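Local structure of DegQ (Legionella pneumophila, 4YO1) at residues G117-T122 with G250-G255; A243-K248 with G258-H263; S284-N289 with A295-G300; I332-L335 with P340-L343. The protein probably acts as a periplasmic serine endopeptidase of the HtrA family, with this chain covering the trypsin-like protease domain and the first PDZ domain. The protein carries 1 engineered substitution. All coordinates share one frame; numbering follows the deposited sequence.

Interaction 1: G117-T122 with G250-G255; sequences GGDSET and GSIHRG. With CD (cadmium ion), chain D.
Ile252 touches Asp119 and Gly118 where the link between protease and PDZ domains passes the end of strand 110-119. Gly250 opens this link. It is the first residue to leave helix 236-249 and does so with positive phi. Ser251 turns away from the protease strand. Ile252 makes the contact with its CG2 branch. Ile252 CG2 lies 3.9 Å from Asp119 CB. Ile252 CG2 is also 4.2 Å from Gly118 O. CG1 of Ile252 is anti to the backbone N (chi1 175°), which leaves the CG2 branch to meet the aspartate. Ile252 also packs on Val242 and Ile246 of helix 236-249. His253 points away from the strand and pairs by its backbone with Val261. Arg254 points its CB toward segment 117-122, and its side chain touches Met238 and Lys318.

The aspartate holds its own turn in an Asx motif. Thr122 N donates to Asp119 OD2 at 3.3 Å, from well above the carboxylate plane. Thr122 OG1 reaches Asp119 OD2 at 2.6 Å, on the anti side of that oxygen. Next in sequence comes Asp123, a predicted member of the charge relay, whose side chain is about 7 Å from that of Asp119. In the same turn, Glu121 OE2 binds a cadmium ion at 2.3 Å.

The two segments meet by van der Waals contact through one methyl group. Asp119 OD2 takes two bonds from Thr122, within its own loop. No hydrogen bond crosses between link and strand here.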
loop_
_atom_site.group_PDB
_atom_site.type_symbol
_atom_site.label_atom_id
_atom_site.label_comp_id
_atom_site.label_asym_id
_atom_site.label_seq_id
_atom_site.Cartn_x
_atom_site.Cartn_y
_atom_site.Cartn_z
ATOM N N GLY A 117 -20.962 -23.244 -14.129
ATOM C CA GLY A 117 -19.684 -23.904 -14.298
ATOM C C GLY A 117 -18.554 -23.041 -13.781
ATOM O O GLY A 117 -18.770 -21.912 -13.322
ATOM N N GLY A 118 -17.340 -23.571 -13.855
ATOM C CA GLY A 118 -16.185 -22.877 -13.331
ATOM C C GLY A 118 -14.919 -23.368 -13.986
ATOM O O GLY A 118 -14.895 -24.448 -14.574
ATOM N N ASP A 119 -13.863 -22.573 -13.882
ATOM C CA ASP A 119 -12.593 -22.905 -14.496
ATOM C C ASP A 119 -11.508 -22.902 -13.424
ATOM O O ASP A 119 -11.457 -21.993 -12.600
ATOM C CB ASP A 119 -12.282 -21.886 -15.581
ATOM C CG ASP A 119 -10.926 -22.080 -16.178
ATOM O OD1 ASP A 119 -10.571 -23.234 -16.480
ATOM O OD2 ASP A 119 -10.214 -21.076 -16.345
ATOM N N SER A 120 -10.651 -23.922 -13.437
ATOM C CA SER A 120 -9.640 -24.113 -12.391
ATOM C C SER A 120 -8.435 -23.216 -12.612
ATOM O O SER A 120 -8.035 -22.456 -11.729
ATOM C CB SER A 120 -9.171 -25.578 -12.343
ATOM O OG SER A 120 -10.259 -26.492 -12.293
ATOM N N GLU A 121 -7.870 -23.319 -13.807
ATOM C CA GLU A 121 -6.618 -22.648 -14.150
ATOM C C GLU A 121 -6.643 -21.118 -13.985
ATOM O O GLU A 121 -5.649 -20.531 -13.577
ATOM C CB GLU A 121 -6.161 -23.048 -15.560
ATOM C CG GLU A 121 -7.225 -23.774 -16.389
ATOM C CD GLU A 121 -7.398 -25.252 -16.025
ATOM O OE1 GLU A 121 -6.469 -26.059 -16.258
ATOM O OE2 GLU A 121 -8.486 -25.609 -15.518
ATOM N N THR A 122 -7.766 -20.473 -14.286
ATOM C CA THR A 122 -7.891 -19.034 -14.046
ATOM C C THR A 122 -8.532 -18.741 -12.686
ATOM O O THR A 122 -8.697 -17.578 -12.310
ATOM C CB THR A 122 -8.730 -18.327 -15.138
ATOM O OG1 THR A 122 -10.083 -18.794 -15.078
ATOM C CG2 THR A 122 -8.163 -18.591 -16.515
ATOM N N GLY A 250 -21.312 -25.114 -21.227
ATOM C CA GLY A 250 -21.448 -25.720 -19.915
ATOM C C GLY A 250 -20.126 -26.216 -19.374
ATOM O O GLY A 250 -20.076 -26.902 -18.363
ATOM N N SER A 251 -19.046 -25.856 -20.051
ATOM C CA SER A 251 -17.716 -26.302 -19.664
ATOM C C SER A 251 -16.639 -25.457 -20.339
ATOM O O SER A 251 -16.941 -24.512 -21.066
ATOM C CB SER A 251 -17.533 -27.771 -20.037
ATOM O OG SER A 251 -18.058 -28.032 -21.328
ATOM N N ILE A 252 -15.379 -25.789 -20.082
ATOM C CA ILE A 252 -14.274 -25.104 -20.734
ATOM C C ILE A 252 -13.010 -25.944 -20.708
ATOM O O ILE A 252 -12.586 -26.413 -19.660
ATOM C CB ILE A 252 -13.993 -23.706 -20.129
ATOM C CG1 ILE A 252 -12.738 -23.110 -20.772
ATOM C CG2 ILE A 252 -13.856 -23.774 -18.612
ATOM C CD1 ILE A 252 -12.288 -21.823 -20.173
ATOM N N HIS A 253 -12.411 -26.120 -21.877
ATOM C CA HIS A 253 -11.266 -26.994 -22.020
ATOM C C HIS A 253 -10.210 -26.329 -22.884
ATOM O O HIS A 253 -10.446 -26.033 -24.051
ATOM C CB HIS A 253 -11.710 -28.326 -22.635
ATOM C CG HIS A 253 -12.809 -29.003 -21.875
ATOM N ND1 HIS A 253 -12.574 -30.058 -21.014
ATOM C CD2 HIS A 253 -14.142 -28.778 -21.836
ATOM C CE1 HIS A 253 -13.721 -30.450 -20.485
ATOM N NE2 HIS A 253 -14.686 -29.692 -20.965
ATOM N N ARG A 254 -9.038 -26.105 -22.302
ATOM C CA ARG A 254 -7.957 -25.385 -22.967
ATOM C C ARG A 254 -6.976 -26.369 -23.583
ATOM O O ARG A 254 -6.409 -27.202 -22.886
ATOM C CB ARG A 254 -7.243 -24.486 -21.954
ATOM C CG ARG A 254 -6.188 -23.571 -22.534
ATOM C CD ARG A 254 -5.867 -22.424 -21.566
ATOM N NE ARG A 254 -4.708 -21.642 -22.002
ATOM C CZ ARG A 254 -4.529 -20.353 -21.728
ATOM N NH1 ARG A 254 -5.437 -19.685 -21.031
ATOM N NH2 ARG A 254 -3.445 -19.726 -22.161
ATOM N N GLY A 255 -6.772 -26.272 -24.891
ATOM C CA GLY A 255 -5.961 -27.246 -25.595
ATOM C C GLY A 255 -4.504 -26.864 -25.728
ATOM O O GLY A 255 -3.719 -26.996 -24.790
HETATM CD CD CD D . -9.453 -27.029 -17.111
#

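Interaction 2: A243-K248 with G258-H263; sequences AQQIIK and GIFVQH
Helix 236-249, at the end of the protease domain, meets strand 259-263 of the PDZ sheet through Gln245, which lies against Phe260 and Gln262. Gln245 CG is 3.7 Å from Phe260 CD2 and approaches the ring obliquely. The glutamine chain bends at chi2 (-77°), which turns its amide over toward Gln262. The amide plane stands 78° from that of the ring. Gln245 OE1 lies 3.9 Å from Phe260 CB. The two glutamine side chains run past each other in opposite directions, and Gln245 OE1 stays 3.8 Å from Gln262 NE2.

Strand 259-263 belongs to the PDZ sheet, of the circularly permuted kind found in DegP-like proteases. It lies between strands 253-254 and 281-286. Both glutamines have polar partners outside the contact. Gln245 OE1 is hydrogen-bonded to Ser284 OG on strand 281-286. Gln262 OE1 is hydrogen-bonded to Ser251 OG, just before strand 253-254. These buried carbonyl oxygens are thus satisfied without a bond between the glutamines. Phe260 also packs on Ile252 of the interdomain link. Toward the protease barrel, Ala243 and Ile246 of the helix rest on Val126.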
loop_
_atom_site.group_PDB
_atom_site.type_symbol
_atom_site.label_atom_id
_atom_site.label_comp_id
_atom_site.label_asym_id
_atom_site.label_seq_id
_atom_site.Cartn_x
_atom_site.Cartn_y
_atom_site.Cartn_z
ATOM N N ALA A 243 -16.051 -17.281 -19.426
ATOM C CA ALA A 243 -17.431 -17.300 -18.964
ATOM C C ALA A 243 -18.330 -17.700 -20.113
ATOM O O ALA A 243 -19.306 -18.419 -19.924
ATOM C CB ALA A 243 -17.834 -15.950 -18.438
ATOM N N GLN A 244 -17.992 -17.232 -21.311
ATOM C CA GLN A 244 -18.827 -17.478 -22.472
ATOM C C GLN A 244 -18.799 -18.937 -22.861
ATOM O O GLN A 244 -19.816 -19.490 -23.275
ATOM C CB GLN A 244 -18.343 -16.655 -23.644
ATOM C CG GLN A 244 -18.363 -15.182 -23.400
ATOM C CD GLN A 244 -18.023 -14.439 -24.652
ATOM O OE1 GLN A 244 -17.087 -13.638 -24.695
ATOM N NE2 GLN A 244 -18.780 -14.718 -25.705
ATOM N N GLN A 245 -17.627 -19.550 -22.744
ATOM C CA GLN A 245 -17.467 -20.955 -23.064
ATOM C C GLN A 245 -18.340 -21.752 -22.114
ATOM O O GLN A 245 -19.062 -22.656 -22.527
ATOM C CB GLN A 245 -16.003 -21.364 -22.927
ATOM C CG GLN A 245 -15.069 -20.706 -23.945
ATOM C CD GLN A 245 -15.163 -21.328 -25.331
ATOM O OE1 GLN A 245 -14.989 -22.538 -25.500
ATOM N NE2 GLN A 245 -15.427 -20.496 -26.333
ATOM N N ILE A 246 -18.292 -21.384 -20.840
ATOM C CA ILE A 246 -19.117 -22.020 -19.823
ATOM C C ILE A 246 -20.597 -21.793 -20.122
ATOM O O ILE A 246 -21.406 -22.702 -19.993
ATOM C CB ILE A 246 -18.733 -21.502 -18.410
ATOM C CG1 ILE A 246 -17.391 -22.102 -17.987
ATOM C CG2 ILE A 246 -19.799 -21.820 -17.385
ATOM C CD1 ILE A 246 -16.748 -21.405 -16.816
ATOM N N ILE A 247 -20.944 -20.585 -20.550
ATOM C CA ILE A 247 -22.333 -20.259 -20.863
ATOM C C ILE A 247 -22.827 -21.025 -22.087
ATOM O O ILE A 247 -23.904 -21.624 -22.057
ATOM C CB ILE A 247 -22.514 -18.746 -21.101
ATOM C CG1 ILE A 247 -22.311 -17.975 -19.800
ATOM C CG2 ILE A 247 -23.896 -18.437 -21.653
ATOM C CD1 ILE A 247 -22.165 -16.482 -20.004
ATOM N N LYS A 248 -22.035 -21.015 -23.155
ATOM C CA LYS A 248 -22.424 -21.665 -24.399
ATOM C C LYS A 248 -22.294 -23.188 -24.355
ATOM O O LYS A 248 -23.108 -23.899 -24.947
ATOM C CB LYS A 248 -21.617 -21.100 -25.567
ATOM C CG LYS A 248 -21.844 -21.827 -26.871
ATOM C CD LYS A 248 -21.246 -21.090 -28.055
ATOM C CE LYS A 248 -21.556 -21.840 -29.343
ATOM N NZ LYS A 248 -21.357 -21.024 -30.569
ATOM N N GLY A 258 -3.012 -21.292 -26.629
ATOM C CA GLY A 258 -4.004 -20.244 -26.774
ATOM C C GLY A 258 -5.340 -20.540 -27.412
ATOM O O GLY A 258 -6.090 -19.627 -27.732
ATOM N N ILE A 259 -5.644 -21.809 -27.607
ATOM C CA ILE A 259 -6.922 -22.196 -28.194
ATOM C C ILE A 259 -7.793 -22.909 -27.178
ATOM O O ILE A 259 -7.307 -23.456 -26.186
ATOM C CB ILE A 259 -6.780 -23.085 -29.440
ATOM C CG1 ILE A 259 -6.588 -24.548 -29.044
ATOM C CG2 ILE A 259 -5.658 -22.586 -30.321
ATOM C CD1 ILE A 259 -7.013 -25.502 -30.110
ATOM N N PHE A 260 -9.093 -22.871 -27.433
ATOM C CA PHE A 260 -10.069 -23.521 -26.576
ATOM C C PHE A 260 -10.742 -24.605 -27.402
ATOM O O PHE A 260 -11.149 -24.359 -28.545
ATOM C CB PHE A 260 -11.120 -22.516 -26.083
ATOM C CG PHE A 260 -10.605 -21.526 -25.066
ATOM C CD1 PHE A 260 -9.356 -20.937 -25.203
ATOM C CD2 PHE A 260 -11.389 -21.159 -23.988
ATOM C CE1 PHE A 260 -8.889 -20.025 -24.281
ATOM C CE2 PHE A 260 -10.926 -20.237 -23.059
ATOM C CZ PHE A 260 -9.679 -19.673 -23.208
ATOM N N VAL A 261 -10.857 -25.804 -26.835
ATOM C CA VAL A 261 -11.541 -26.882 -27.541
ATOM C C VAL A 261 -12.783 -27.396 -26.816
ATOM O O VAL A 261 -12.978 -27.156 -25.621
ATOM C CB VAL A 261 -10.596 -28.043 -27.907
ATOM C CG1 VAL A 261 -9.675 -27.634 -29.036
ATOM C CG2 VAL A 261 -9.799 -28.492 -26.695
ATOM N N GLN A 262 -13.631 -28.087 -27.565
ATOM C CA GLN A 262 -14.879 -28.594 -27.038
ATOM C C GLN A 262 -15.143 -29.984 -27.616
ATOM O O GLN A 262 -14.581 -30.358 -28.639
ATOM C CB GLN A 262 -16.014 -27.635 -27.392
ATOM C CG GLN A 262 -17.190 -27.663 -26.435
ATOM C CD GLN A 262 -16.844 -27.095 -25.076
ATOM O OE1 GLN A 262 -17.468 -27.431 -24.071
ATOM N NE2 GLN A 262 -15.833 -26.233 -25.039
ATOM N N HIS A 263 -15.984 -30.756 -26.943
ATOM C CA HIS A 263 -16.372 -32.073 -27.430
ATOM C C HIS A 263 -17.254 -31.874 -28.656
ATOM O O HIS A 263 -18.282 -31.195 -28.583
ATOM C CB HIS A 263 -17.132 -32.835 -26.335
ATOM C CG HIS A 263 -17.316 -34.297 -26.609
ATOM N ND1 HIS A 263 -17.834 -34.780 -27.797
ATOM C CD2 HIS A 263 -17.074 -35.387 -25.843
ATOM C CE1 HIS A 263 -17.886 -36.095 -27.753
ATOM N NE2 HIS A 263 -17.431 -36.492 -26.574
#

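Interaction 3: S284-N289 with A295-G300; sequences SQVNQN and AGLKSG. With CD (cadmium ion), chain C.
Val286 and Ser299 carry this contact. Val286 N donates to Ser299 OG at 2.8 Å, with a bent N-H...O angle of 131°. The hydroxyl is anti to its own carbonyl carbon (chi1 -57°) and beside the backbone N, where it meets the strand. Val286 CG2 reaches over the backbone of the other segment, 3.3 Å from Leu297 O. Val286 CG2 also touches Leu297 CD2 at 4.0 Å, an apolar contact.

Leu297 also packs on Ile334 in strand 329-336. Ahead of it, Gly296 ends helix 291-294 in a Schellman motif with positive phi. Lys298 N is hydrogen-bonded to Asp301 OD2 further along the loop. On the strand, Ser284 pairs by its backbone with Phe260 of strand 259-263.

Further along, Gln288 OE1 binds a cadmium ion at 2.6 Å. Asp143, from the protease part of the chain, is the other protein ligand of that metal. The ion thus joins the two domains in this crystal structure. Ser284 and Gln285 both face Phe260 and form a classic beta bulge, here at the end of a PDZ-sheet strand.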
loop_
_atom_site.group_PDB
_atom_site.type_symbol
_atom_site.label_atom_id
_atom_site.label_comp_id
_atom_site.label_asym_id
_atom_site.label_seq_id
_atom_site.Cartn_x
_atom_site.Cartn_y
_atom_site.Cartn_z
ATOM N N SER A 284 -13.266 -24.215 -30.354
ATOM C CA SER A 284 -14.332 -23.288 -30.011
ATOM C C SER A 284 -13.887 -21.823 -29.999
ATOM O O SER A 284 -14.722 -20.917 -29.902
ATOM C CB SER A 284 -14.924 -23.678 -28.659
ATOM O OG SER A 284 -13.907 -23.837 -27.684
ATOM N N GLN A 285 -12.576 -21.606 -30.079
ATOM C CA GLN A 285 -11.998 -20.264 -30.124
ATOM C C GLN A 285 -10.475 -20.283 -30.302
ATOM O O GLN A 285 -9.770 -21.008 -29.594
ATOM C CB GLN A 285 -12.336 -19.448 -28.870
ATOM C CG GLN A 285 -11.695 -18.069 -28.925
ATOM C CD GLN A 285 -12.065 -17.169 -27.778
ATOM O OE1 GLN A 285 -12.848 -17.536 -26.903
ATOM N NE2 GLN A 285 -11.499 -15.972 -27.773
ATOM N N VAL A 286 -9.976 -19.478 -31.239
ATOM C CA VAL A 286 -8.540 -19.300 -31.392
ATOM C C VAL A 286 -8.127 -17.873 -31.055
ATOM O O VAL A 286 -8.490 -16.929 -31.760
ATOM C CB VAL A 286 -8.091 -19.599 -32.815
ATOM C CG1 VAL A 286 -6.586 -19.481 -32.918
ATOM C CG2 VAL A 286 -8.545 -20.977 -33.223
ATOM N N ASN A 287 -7.360 -17.715 -29.984
ATOM C CA ASN A 287 -6.924 -16.392 -29.566
ATOM C C ASN A 287 -5.921 -15.776 -30.536
ATOM O O ASN A 287 -5.030 -16.454 -31.058
ATOM C CB ASN A 287 -6.403 -16.427 -28.132
ATOM C CG ASN A 287 -7.504 -16.742 -27.133
ATOM O OD1 ASN A 287 -8.555 -17.271 -27.501
ATOM N ND2 ASN A 287 -7.276 -16.407 -25.868
ATOM N N GLN A 288 -6.099 -14.485 -30.797
ATOM C CA GLN A 288 -5.355 -13.813 -31.851
ATOM C C GLN A 288 -3.856 -13.741 -31.598
ATOM O O GLN A 288 -3.424 -13.530 -30.467
ATOM C CB GLN A 288 -5.976 -12.437 -32.176
ATOM C CG GLN A 288 -5.983 -11.420 -31.015
ATOM C CD GLN A 288 -7.168 -11.573 -30.057
ATOM O OE1 GLN A 288 -7.497 -10.616 -29.357
ATOM N NE2 GLN A 288 -7.821 -12.715 -30.027
ATOM N N ASN A 289 -3.075 -13.940 -32.659
ATOM C CA ASN A 289 -1.607 -13.928 -32.607
ATOM C C ASN A 289 -0.964 -14.980 -31.699
ATOM O O ASN A 289 0.186 -14.836 -31.283
ATOM C CB ASN A 289 -1.066 -12.530 -32.285
ATOM C CG ASN A 289 -1.209 -11.570 -33.444
ATOM O OD1 ASN A 289 -1.172 -11.968 -34.609
ATOM N ND2 ASN A 289 -1.375 -10.291 -33.132
ATOM N N ALA A 295 -0.086 -20.737 -36.743
ATOM C CA ALA A 295 0.126 -22.023 -37.374
ATOM C C ALA A 295 -0.996 -22.244 -38.369
ATOM O O ALA A 295 -1.010 -23.233 -39.095
ATOM C CB ALA A 295 0.136 -23.111 -36.355
ATOM N N GLY A 296 -1.947 -21.314 -38.379
ATOM C CA GLY A 296 -3.027 -21.321 -39.346
ATOM C C GLY A 296 -4.343 -21.925 -38.877
ATOM O O GLY A 296 -5.267 -22.108 -39.669
ATOM N N LEU A 297 -4.453 -22.234 -37.593
ATOM C CA LEU A 297 -5.659 -22.899 -37.116
ATOM C C LEU A 297 -6.776 -21.921 -36.774
ATOM O O LEU A 297 -6.622 -21.063 -35.907
ATOM C CB LEU A 297 -5.349 -23.799 -35.922
ATOM C CG LEU A 297 -6.357 -24.933 -35.716
ATOM C CD1 LEU A 297 -5.687 -26.155 -35.116
ATOM C CD2 LEU A 297 -7.507 -24.482 -34.837
ATOM N N LYS A 298 -7.911 -22.070 -37.447
ATOM C CA LYS A 298 -9.051 -21.195 -37.211
ATOM C C LYS A 298 -10.085 -21.866 -36.317
ATOM O O LYS A 298 -10.118 -23.086 -36.209
ATOM C CB LYS A 298 -9.685 -20.783 -38.544
ATOM C CG LYS A 298 -8.753 -19.962 -39.431
ATOM C CD LYS A 298 -9.489 -19.270 -40.574
ATOM C CE LYS A 298 -8.520 -18.421 -41.392
ATOM N NZ LYS A 298 -9.166 -17.707 -42.537
ATOM N N SER A 299 -10.913 -21.058 -35.665
ATOM C CA SER A 299 -12.037 -21.562 -34.891
ATOM C C SER A 299 -13.018 -22.260 -35.810
ATOM O O SER A 299 -13.147 -21.890 -36.985
ATOM C CB SER A 299 -12.755 -20.419 -34.177
ATOM O OG SER A 299 -11.869 -19.687 -33.347
ATOM N N GLY A 300 -13.717 -23.259 -35.275
ATOM C CA GLY A 300 -14.686 -24.003 -36.055
ATOM C C GLY A 300 -14.044 -25.184 -36.761
ATOM O O GLY A 300 -14.735 -25.989 -37.393
HETATM CD CD CD C . -7.456 -8.920 -27.386
#

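Interaction 4: I332-L335 with P340-L343; sequences IKIL and PLTL
Ile332 to Leu335 and Pro340 to Leu343 run antiparallel in a beta hairpin, with 146° between their N-to-C directions. The axes approach to 4.5 Å. Ile332 and Leu343 form one hydrogen-bonded pair. Ile332 N donates to Leu343 O at 3.2 Å, nearly straight at 166°. The return bond, Leu343 N to Ile332 O, is 3.1 Å. Ile334 and Leu341 form the second such pair. Leu341 N to Ile334 O measures 3.1 Å, while Ile334 N to Leu341 O is weak at 3.3 Å. Between and beyond them, Lys333 with Thr342 and Leu335 with Pro340 are non-hydrogen-bonded pairs. There the CA-H groups of Lys333, Thr342 and Pro340 point at carbonyl oxygens of the partner strand.

One face is apolar and carries Ile332, Ile334, Leu341 and Leu343. Ile334 touches both leucines of this face. Ile334 CG1 lies between the backbone N and the carbonyl carbon and meets Leu341 CB at 3.5 Å. The chain then carries on to Ile334 CD1, which is 3.7 Å from Leu343 CD1 of the other hydrogen-bonded pair. Ile332 CG1 meets Leu343 CB at 3.9 Å. The opposite face carries Lys333 and Thr342, both exposed, beside Leu335 and Pro340.

Strand 339-346 pairs with strand 329-336, which pairs in turn with strand 302-306 of the PDZ sheet, where Lys333 and Val304 are bonded by their backbones. On the apolar face, Leu297 packs on Ile332 and Leu343, and Ile306 touches Ile332. On the face of Lys333, Leu335 packs on Phe278.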
loop_
_atom_site.group_PDB
_atom_site.type_symbol
_atom_site.label_atom_id
_atom_site.label_comp_id
_atom_site.label_asym_id
_atom_site.label_seq_id
_atom_site.Cartn_x
_atom_site.Cartn_y
_atom_site.Cartn_z
ATOM N N ILE A 332 -0.715 -31.701 -36.891
ATOM C CA ILE A 332 -2.087 -31.934 -36.473
ATOM C C ILE A 332 -3.098 -31.895 -37.616
ATOM O O ILE A 332 -3.365 -30.853 -38.212
ATOM C CB ILE A 332 -2.502 -31.006 -35.306
ATOM C CG1 ILE A 332 -2.513 -29.540 -35.720
ATOM C CG2 ILE A 332 -1.539 -31.157 -34.149
ATOM C CD1 ILE A 332 -2.920 -28.629 -34.604
ATOM N N LYS A 333 -3.645 -33.062 -37.928
ATOM C CA LYS A 333 -4.723 -33.148 -38.895
ATOM C C LYS A 333 -5.933 -32.382 -38.378
ATOM O O LYS A 333 -6.348 -32.549 -37.231
ATOM C CB LYS A 333 -5.100 -34.608 -39.161
ATOM C CG LYS A 333 -4.376 -35.256 -40.336
ATOM C CD LYS A 333 -4.828 -36.702 -40.525
ATOM C CE LYS A 333 -4.312 -37.290 -41.830
ATOM N NZ LYS A 333 -4.871 -38.648 -42.096
ATOM N N ILE A 334 -6.479 -31.523 -39.226
ATOM C CA ILE A 334 -7.706 -30.814 -38.911
ATOM C C ILE A 334 -8.690 -31.063 -40.036
ATOM O O ILE A 334 -8.362 -31.712 -41.027
ATOM C CB ILE A 334 -7.483 -29.300 -38.796
ATOM C CG1 ILE A 334 -7.247 -28.693 -40.181
ATOM C CG2 ILE A 334 -6.320 -29.001 -37.861
ATOM C CD1 ILE A 334 -7.004 -27.209 -40.167
ATOM N N LEU A 335 -9.898 -30.544 -39.885
ATOM C CA LEU A 335 -10.913 -30.727 -40.898
ATOM C C LEU A 335 -11.809 -29.499 -40.932
ATOM O O LEU A 335 -12.783 -29.396 -40.190
ATOM C CB LEU A 335 -11.713 -31.999 -40.624
ATOM C CG LEU A 335 -12.154 -32.795 -41.853
ATOM C CD1 LEU A 335 -12.708 -34.141 -41.459
ATOM C CD2 LEU A 335 -13.193 -32.029 -42.620
ATOM N N PRO A 340 -9.671 -31.922 -45.460
ATOM C CA PRO A 340 -8.651 -32.222 -44.452
ATOM C C PRO A 340 -7.378 -31.413 -44.673
ATOM O O PRO A 340 -6.933 -31.249 -45.805
ATOM C CB PRO A 340 -8.377 -33.709 -44.673
ATOM C CG PRO A 340 -8.636 -33.910 -46.126
ATOM C CD PRO A 340 -9.745 -32.965 -46.498
ATOM N N LEU A 341 -6.809 -30.901 -43.591
ATOM C CA LEU A 341 -5.529 -30.224 -43.667
ATOM C C LEU A 341 -4.569 -30.879 -42.709
ATOM O O LEU A 341 -4.877 -31.892 -42.094
ATOM C CB LEU A 341 -5.653 -28.743 -43.309
ATOM C CG LEU A 341 -6.377 -27.805 -44.273
ATOM C CD1 LEU A 341 -5.974 -28.097 -45.714
ATOM C CD2 LEU A 341 -7.888 -27.885 -44.089
ATOM N N THR A 342 -3.396 -30.279 -42.600
ATOM C CA THR A 342 -2.395 -30.689 -41.645
ATOM C C THR A 342 -1.664 -29.416 -41.293
ATOM O O THR A 342 -1.388 -28.604 -42.166
ATOM C CB THR A 342 -1.424 -31.701 -42.263
ATOM O OG1 THR A 342 -2.165 -32.743 -42.911
ATOM C CG2 THR A 342 -0.530 -32.311 -41.196
ATOM N N LEU A 343 -1.365 -29.225 -40.018
ATOM C CA LEU A 343 -0.799 -27.965 -39.569
ATOM C C LEU A 343 0.442 -28.181 -38.726
ATOM O O LEU A 343 0.384 -28.818 -37.682
ATOM C CB LEU A 343 -1.840 -27.170 -38.782
ATOM C CG LEU A 343 -2.979 -26.544 -39.596
ATOM C CD1 LEU A 343 -3.958 -25.815 -38.696
ATOM C CD2 LEU A 343 -2.432 -25.600 -40.656
#

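The four contacts run from the domain boundary to the far side of the PDZ domain. Interactions 1 and 2 have centres 7 Å apart and alternate along the chain. They share the passage from helix 236-249 through strand 253-254 to strand 259-263. Interactions 2 and 3 have centres 12 Å apart, and strands 259-263 and 281-286 are neighbours in the sheet. Interaction 4 comes last in sequence, its centre 13 Å from that of interaction 3. Interactions 1 and 4 have centres 25 Å apart and do not touch. All four reach one antiparallel PDZ sheet, interaction 1 only through short strand 253-254. The start of this sheet and the link before it pack against the protease domain and its last helix.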